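Local coordinates for protein CELL division inhibitor (Pyrococcus furiosus, PDB 1G3Q) that binds ADP and magnesium through a P-loop and probably hydrolyses ATP as a MinD-type cell division inhibitor, at residues A[18-21]-A[22-26]; A[74-78]-A[79-83]. All coordinates share one frame; numbering follows the deposited sequence.

Contact 1: residues A[18-21]-A[22-26]; sequences TVTA and NLSVA. With ADP (adenosine-5'-diphosphate), chain C.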
loop_
_atom_site.group_PDB
_atom_site.type_symbol
_atom_site.label_atom_id
_atom_site.label_comp_id
_atom_site.label_asym_id
_atom_site.label_seq_id
_atom_site.Cartn_x
_atom_site.Cartn_y
_atom_site.Cartn_z
ATOM N N THR A 18 -2.686 4.491 -3.555
ATOM C CA THR A 18 -2.121 5.835 -3.478
ATOM C C THR A 18 -1.093 5.937 -2.348
ATOM O O THR A 18 -0.015 6.514 -2.522
ATOM C CB THR A 18 -3.223 6.889 -3.251
ATOM O OG1 THR A 18 -4.136 6.877 -4.358
ATOM C CG2 THR A 18 -2.620 8.279 -3.121
ATOM N N VAL A 19 -1.427 5.382 -1.187
ATOM C CA VAL A 19 -0.504 5.411 -0.059
ATOM C C VAL A 19 0.709 4.539 -0.378
ATOM O O VAL A 19 1.845 4.943 -0.142
ATOM C CB VAL A 19 -1.190 4.912 1.236
ATOM C CG1 VAL A 19 -0.163 4.727 2.350
ATOM C CG2 VAL A 19 -2.235 5.922 1.672
ATOM N N THR A 20 0.473 3.351 -0.929
ATOM C CA THR A 20 1.577 2.458 -1.275
ATOM C C THR A 20 2.565 3.154 -2.212
ATOM O O THR A 20 3.770 3.173 -1.957
ATOM C CB THR A 20 1.082 1.176 -1.982
ATOM O OG1 THR A 20 0.165 0.472 -1.133
ATOM C CG2 THR A 20 2.263 0.267 -2.302
ATOM N N ALA A 21 2.047 3.713 -3.303
ATOM C CA ALA A 21 2.876 4.398 -4.292
ATOM C C ALA A 21 3.617 5.619 -3.742
ATOM O O ALA A 21 4.829 5.743 -3.925
ATOM C CB ALA A 21 2.022 4.805 -5.494
ATOM N N ASN A 22 2.902 6.523 -3.077
ATOM C CA ASN A 22 3.548 7.717 -2.536
ATOM C C ASN A 22 4.543 7.411 -1.419
ATOM O O ASN A 22 5.623 8.001 -1.370
ATOM C CB ASN A 22 2.506 8.726 -2.042
ATOM C CG ASN A 22 1.849 9.489 -3.184
ATOM O OD1 ASN A 22 0.853 9.044 -3.757
ATOM N ND2 ASN A 22 2.419 10.635 -3.530
ATOM N N LEU A 23 4.187 6.493 -0.524
ATOM C CA LEU A 23 5.087 6.130 0.566
ATOM C C LEU A 23 6.352 5.488 -0.009
ATOM O O LEU A 23 7.459 5.746 0.463
ATOM C CB LEU A 23 4.393 5.165 1.538
ATOM C CG LEU A 23 5.198 4.717 2.765
ATOM C CD1 LEU A 23 5.685 5.938 3.548
ATOM C CD2 LEU A 23 4.321 3.827 3.643
ATOM N N SER A 24 6.186 4.655 -1.034
ATOM C CA SER A 24 7.329 4.004 -1.670
ATOM C C SER A 24 8.326 5.033 -2.192
ATOM O O SER A 24 9.532 4.938 -1.934
ATOM C CB SER A 24 6.876 3.130 -2.844
ATOM O OG SER A 24 6.166 1.989 -2.406
ATOM N N VAL A 25 7.819 6.010 -2.940
ATOM C CA VAL A 25 8.667 7.044 -3.514
ATOM C C VAL A 25 9.289 7.925 -2.431
ATOM O O VAL A 25 10.466 8.282 -2.520
ATOM C CB VAL A 25 7.876 7.923 -4.516
ATOM C CG1 VAL A 25 8.785 8.995 -5.104
ATOM C CG2 VAL A 25 7.317 7.050 -5.646
ATOM N N ALA A 26 8.506 8.270 -1.413
ATOM C CA ALA A 26 9.010 9.094 -0.319
ATOM C C ALA A 26 10.168 8.378 0.383
ATOM O O ALA A 26 11.221 8.970 0.622
ATOM C CB ALA A 26 7.893 9.395 0.678
HETATM P PB ADP C . -7.793 2.022 -3.253
HETATM O O1B ADP C . -8.895 1.343 -3.902
HETATM O O2B ADP C . -8.004 2.040 -1.797
HETATM O O3B ADP C . -6.272 1.462 -3.596
HETATM P PA ADP C . -6.860 4.354 -4.558
HETATM O O1A ADP C . -6.756 3.927 -5.910
HETATM O O2A ADP C . -5.589 4.504 -3.899
HETATM O O3A ADP C . -7.787 3.501 -3.711
HETATM O "O5'" ADP C . -7.525 5.702 -4.599
HETATM C "C5'" ADP C . -8.852 5.943 -5.207
HETATM C "C4'" ADP C . -8.885 7.211 -5.982
HETATM O "O4'" ADP C . -8.914 8.375 -5.107
HETATM C "C3'" ADP C . -7.700 7.444 -6.866
HETATM O "O3'" ADP C . -8.118 7.891 -8.153
HETATM C "C2'" ADP C . -6.869 8.505 -6.209
HETATM O "O2'" ADP C . -6.151 9.367 -7.088
HETATM C "C1'" ADP C . -7.817 9.283 -5.401
HETATM N N9 ADP C . -7.292 9.691 -4.068
HETATM C C8 ADP C . -6.765 8.960 -2.993
HETATM N N7 ADP C . -6.394 9.661 -1.960
HETATM C C5 ADP C . -6.681 10.952 -2.340
HETATM C C6 ADP C . -6.519 12.204 -1.681
HETATM N N6 ADP C . -5.999 12.245 -0.454
HETATM N N1 ADP C . -6.915 13.363 -2.352
HETATM C C2 ADP C . -7.446 13.293 -3.611
HETATM N N3 ADP C . -7.633 12.147 -4.309
HETATM C C4 ADP C . -7.232 11.006 -3.624
#
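Ser24 doubles its hold on Thr20 one helical turn back: its OG donates to Thr20 O at 2.7 Å while its backbone N reaches the same oxygen at 3.0 Å. The two donors come from opposite faces of the carbonyl plane, so that a single acceptor satisfies both. What allows this is the serine torsion, which sets OG beside its own backbone N (chi1 -70°) and turns the hydroxyl back down the helix. Thr20 plays the same part a turn earlier, its OG1 being hydrogen-bonded to Lys16 O; two buried hydroxyls in succession are thus absorbed by the backbone of helix 16-29.

The carbonyls of Thr18, Val19 and Ala21 are likewise each taken by the amide four residues on. Asn22 N donates to Thr18 O almost straight (N-H...O 167°), Leu23 N to Val19 O at 2.8 Å, and Val25 N to Ala21 O at the longer 3.2 Å. The side chains of Thr18 and Asn22 lie alongside one another and point the same way.

At the N-terminal end the acceptor is the nucleotide. Thr18 N and Thr18 OG1 both donate to O2A of the ADP alpha-phosphate, at 2.9 Å and 2.8 Å, and the hydroxyl can join in because it sits beside the backbone N. This is the P-loop (Walker A) arrangement, in which amides of the loop and of the first helical turn meet the phosphates; those of Gly13, Gly15 and Thr17 also bond to the ADP.

Helix 16-29 is enclosed on several sides. Thr20, Leu23 and Ser24 pack on Leu116 of strand 114-118, Val19 and Asn22 touch Phe226 and Leu23 touches Ala230 of helix 221-235, and Asn22 and Val25 meet Val214 of helix 213-216.

Contact 2: residues A[74-78]-A[79-83]; sequences YMTQF and DNVYV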
loop_
_atom_site.group_PDB
_atom_site.type_symbol
_atom_site.label_atom_id
_atom_site.label_comp_id
_atom_site.label_asym_id
_atom_site.label_seq_id
_atom_site.Cartn_x
_atom_site.Cartn_y
_atom_site.Cartn_z
ATOM N N TYR A 74 10.723 -5.255 -11.262
ATOM C CA TYR A 74 11.083 -4.220 -12.223
ATOM C C TYR A 74 11.566 -2.932 -11.588
ATOM O O TYR A 74 11.239 -2.625 -10.447
ATOM C CB TYR A 74 9.885 -3.877 -13.110
ATOM C CG TYR A 74 9.479 -4.970 -14.062
ATOM C CD1 TYR A 74 8.810 -6.105 -13.609
ATOM C CD2 TYR A 74 9.779 -4.878 -15.423
ATOM C CE1 TYR A 74 8.448 -7.121 -14.490
ATOM C CE2 TYR A 74 9.427 -5.883 -16.306
ATOM C CZ TYR A 74 8.760 -7.001 -15.834
ATOM O OH TYR A 74 8.412 -7.997 -16.712
ATOM N N MET A 75 12.339 -2.176 -12.358
ATOM C CA MET A 75 12.837 -0.880 -11.918
ATOM C C MET A 75 11.675 0.076 -12.148
ATOM O O MET A 75 10.714 -0.264 -12.841
ATOM C CB MET A 75 13.987 -0.413 -12.818
ATOM C CG MET A 75 13.504 -0.025 -14.235
ATOM S SD MET A 75 14.734 0.710 -15.370
ATOM C CE MET A 75 14.560 2.474 -15.003
ATOM N N THR A 76 11.761 1.264 -11.562
ATOM C CA THR A 76 10.765 2.303 -11.781
ATOM C C THR A 76 11.638 3.523 -12.049
ATOM O O THR A 76 12.858 3.455 -11.888
ATOM C CB THR A 76 9.891 2.586 -10.543
ATOM O OG1 THR A 76 10.679 3.243 -9.543
ATOM C CG2 THR A 76 9.316 1.292 -9.983
ATOM N N GLN A 77 11.031 4.630 -12.453
ATOM C CA GLN A 77 11.795 5.839 -12.732
ATOM C C GLN A 77 12.219 6.533 -11.438
ATOM O O GLN A 77 12.858 7.578 -11.469
ATOM C CB GLN A 77 10.950 6.799 -13.566
ATOM C CG GLN A 77 9.799 7.416 -12.792
ATOM C CD GLN A 77 8.734 7.989 -13.700
ATOM O OE1 GLN A 77 7.930 7.251 -14.276
ATOM N NE2 GLN A 77 8.728 9.306 -13.844
ATOM N N PHE A 78 11.869 5.942 -10.301
ATOM C CA PHE A 78 12.191 6.533 -9.009
ATOM C C PHE A 78 13.369 5.864 -8.318
ATOM O O PHE A 78 13.487 4.631 -8.301
ATOM C CB PHE A 78 10.948 6.489 -8.117
ATOM C CG PHE A 78 9.721 7.030 -8.792
ATOM C CD1 PHE A 78 9.577 8.394 -9.006
ATOM C CD2 PHE A 78 8.749 6.169 -9.288
ATOM C CE1 PHE A 78 8.487 8.896 -9.708
ATOM C CE2 PHE A 78 7.652 6.661 -9.994
ATOM C CZ PHE A 78 7.521 8.023 -10.206
ATOM N N ASP A 79 14.243 6.696 -7.756
ATOM C CA ASP A 79 15.428 6.215 -7.059
ATOM C C ASP A 79 15.093 5.259 -5.934
ATOM O O ASP A 79 14.289 5.579 -5.058
ATOM C CB ASP A 79 16.225 7.381 -6.459
ATOM C CG ASP A 79 16.940 8.201 -7.505
ATOM O OD1 ASP A 79 16.969 7.783 -8.680
ATOM O OD2 ASP A 79 17.486 9.262 -7.144
ATOM N N ASN A 80 15.723 4.089 -5.973
ATOM C CA ASN A 80 15.561 3.065 -4.947
ATOM C C ASN A 80 14.178 2.429 -4.863
ATOM O O ASN A 80 13.862 1.749 -3.884
ATOM C CB ASN A 80 15.940 3.649 -3.582
ATOM C CG ASN A 80 17.313 4.301 -3.592
ATOM O OD1 ASN A 80 18.299 3.686 -3.998
ATOM N ND2 ASN A 80 17.382 5.552 -3.144
ATOM N N VAL A 81 13.357 2.631 -5.885
ATOM C CA VAL A 81 12.018 2.055 -5.878
ATOM C C VAL A 81 11.834 1.011 -6.973
ATOM O O VAL A 81 12.038 1.283 -8.157
ATOM C CB VAL A 81 10.939 3.146 -6.040
ATOM C CG1 VAL A 81 9.549 2.514 -6.037
ATOM C CG2 VAL A 81 11.057 4.156 -4.911
ATOM N N TYR A 82 11.453 -0.192 -6.566
ATOM C CA TYR A 82 11.223 -1.267 -7.512
ATOM C C TYR A 82 9.780 -1.719 -7.362
ATOM O O TYR A 82 9.134 -1.427 -6.353
ATOM C CB TYR A 82 12.190 -2.419 -7.239
ATOM C CG TYR A 82 13.630 -1.968 -7.294
ATOM C CD1 TYR A 82 14.209 -1.293 -6.222
ATOM C CD2 TYR A 82 14.394 -2.157 -8.446
ATOM C CE1 TYR A 82 15.515 -0.812 -6.292
ATOM C CE2 TYR A 82 15.699 -1.678 -8.530
ATOM C CZ TYR A 82 16.250 -1.006 -7.449
ATOM O OH TYR A 82 17.530 -0.517 -7.535
ATOM N N VAL A 83 9.266 -2.413 -8.367
ATOM C CA VAL A 83 7.887 -2.865 -8.302
ATOM C C VAL A 83 7.717 -4.319 -8.726
ATOM O O VAL A 83 8.442 -4.827 -9.589
ATOM C CB VAL A 83 6.971 -1.949 -9.167
ATOM C CG1 VAL A 83 7.417 -1.989 -10.620
ATOM C CG2 VAL A 83 5.499 -2.371 -9.038
HETATM O O HOH W 1 14.294 1.772 -9.700
#
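Thr76 OG1 donates to Val81 O at 2.8 Å, coming from above the carbonyl plane, 46° out of it. Thr76 OG1 in turn accepts from Phe78 N at 3.0 Å, closing an ST turn, so the hydroxyl serves both as donor across the loop and as acceptor within it. The methyl of the same residue, Thr76 CG2, reaches across to Val83 CG1 at 3.8 Å. This division of labour follows from a torsion that lodges OG1 between the backbone N and the carbonyl carbon (chi1 71°) and leaves CG2 beside the N. A valine here would keep the bulk but would probably leave Phe78 N without its acceptor and Val81 O without its hydroxyl donor, freeing the loop to shift.

A water spans the same gap, accepting from Thr76 N and donating to Val81 O, and stands over one face of the Tyr82 ring toward its rim. These links belong to a beta hairpin formed by strands 74-75 and 81-84, the former at the edge of the mixed sheet. The tip of the hairpin is a type II turn from Phe78 to Val81, closed by Val81 N to Phe78 O at 3.1 Å, with Phe78 CB against Val81 CB. At the open end Tyr74 and Val83 form an antiparallel hydrogen-bonded pair: Tyr74 N to Val83 O is nearly straight (172°) and in the carbonyl plane, and Val83 N returns to Tyr74 O.

Farther out, Tyr74 OH is hydrogen-bonded to Val57 N and Asn80 ND2 to Gly28 O, while backbone bonds from Asn80 and Tyr82 to Val34, and from Tyr82 to Ala36, join the hairpin to strand 34-38.

Contacts 1 and 2 follow one another along the chain, and their centres lie about 12 Å apart. They meet directly by van der Waals packing: Val81 CG2 of the hairpin approaches Ser24 O at 3.4 Å, and Val25 CG2 touches Phe78 CG at 4.0 Å. Pro212 adds a shared neighbour, touched by Val25 and by Phe78. Their relation to the nucleotide differs. Contact 1 binds ADP itself through Thr18, whose side chain is about 7 Å from the magnesium ion, whereas the Val83 side chain of contact 2 stays about 14 Å from ADP and 12 Å from the metal. The hairpin thus packs on the P-loop helix beyond its nucleotide-binding first turn, away from the ADP pocket.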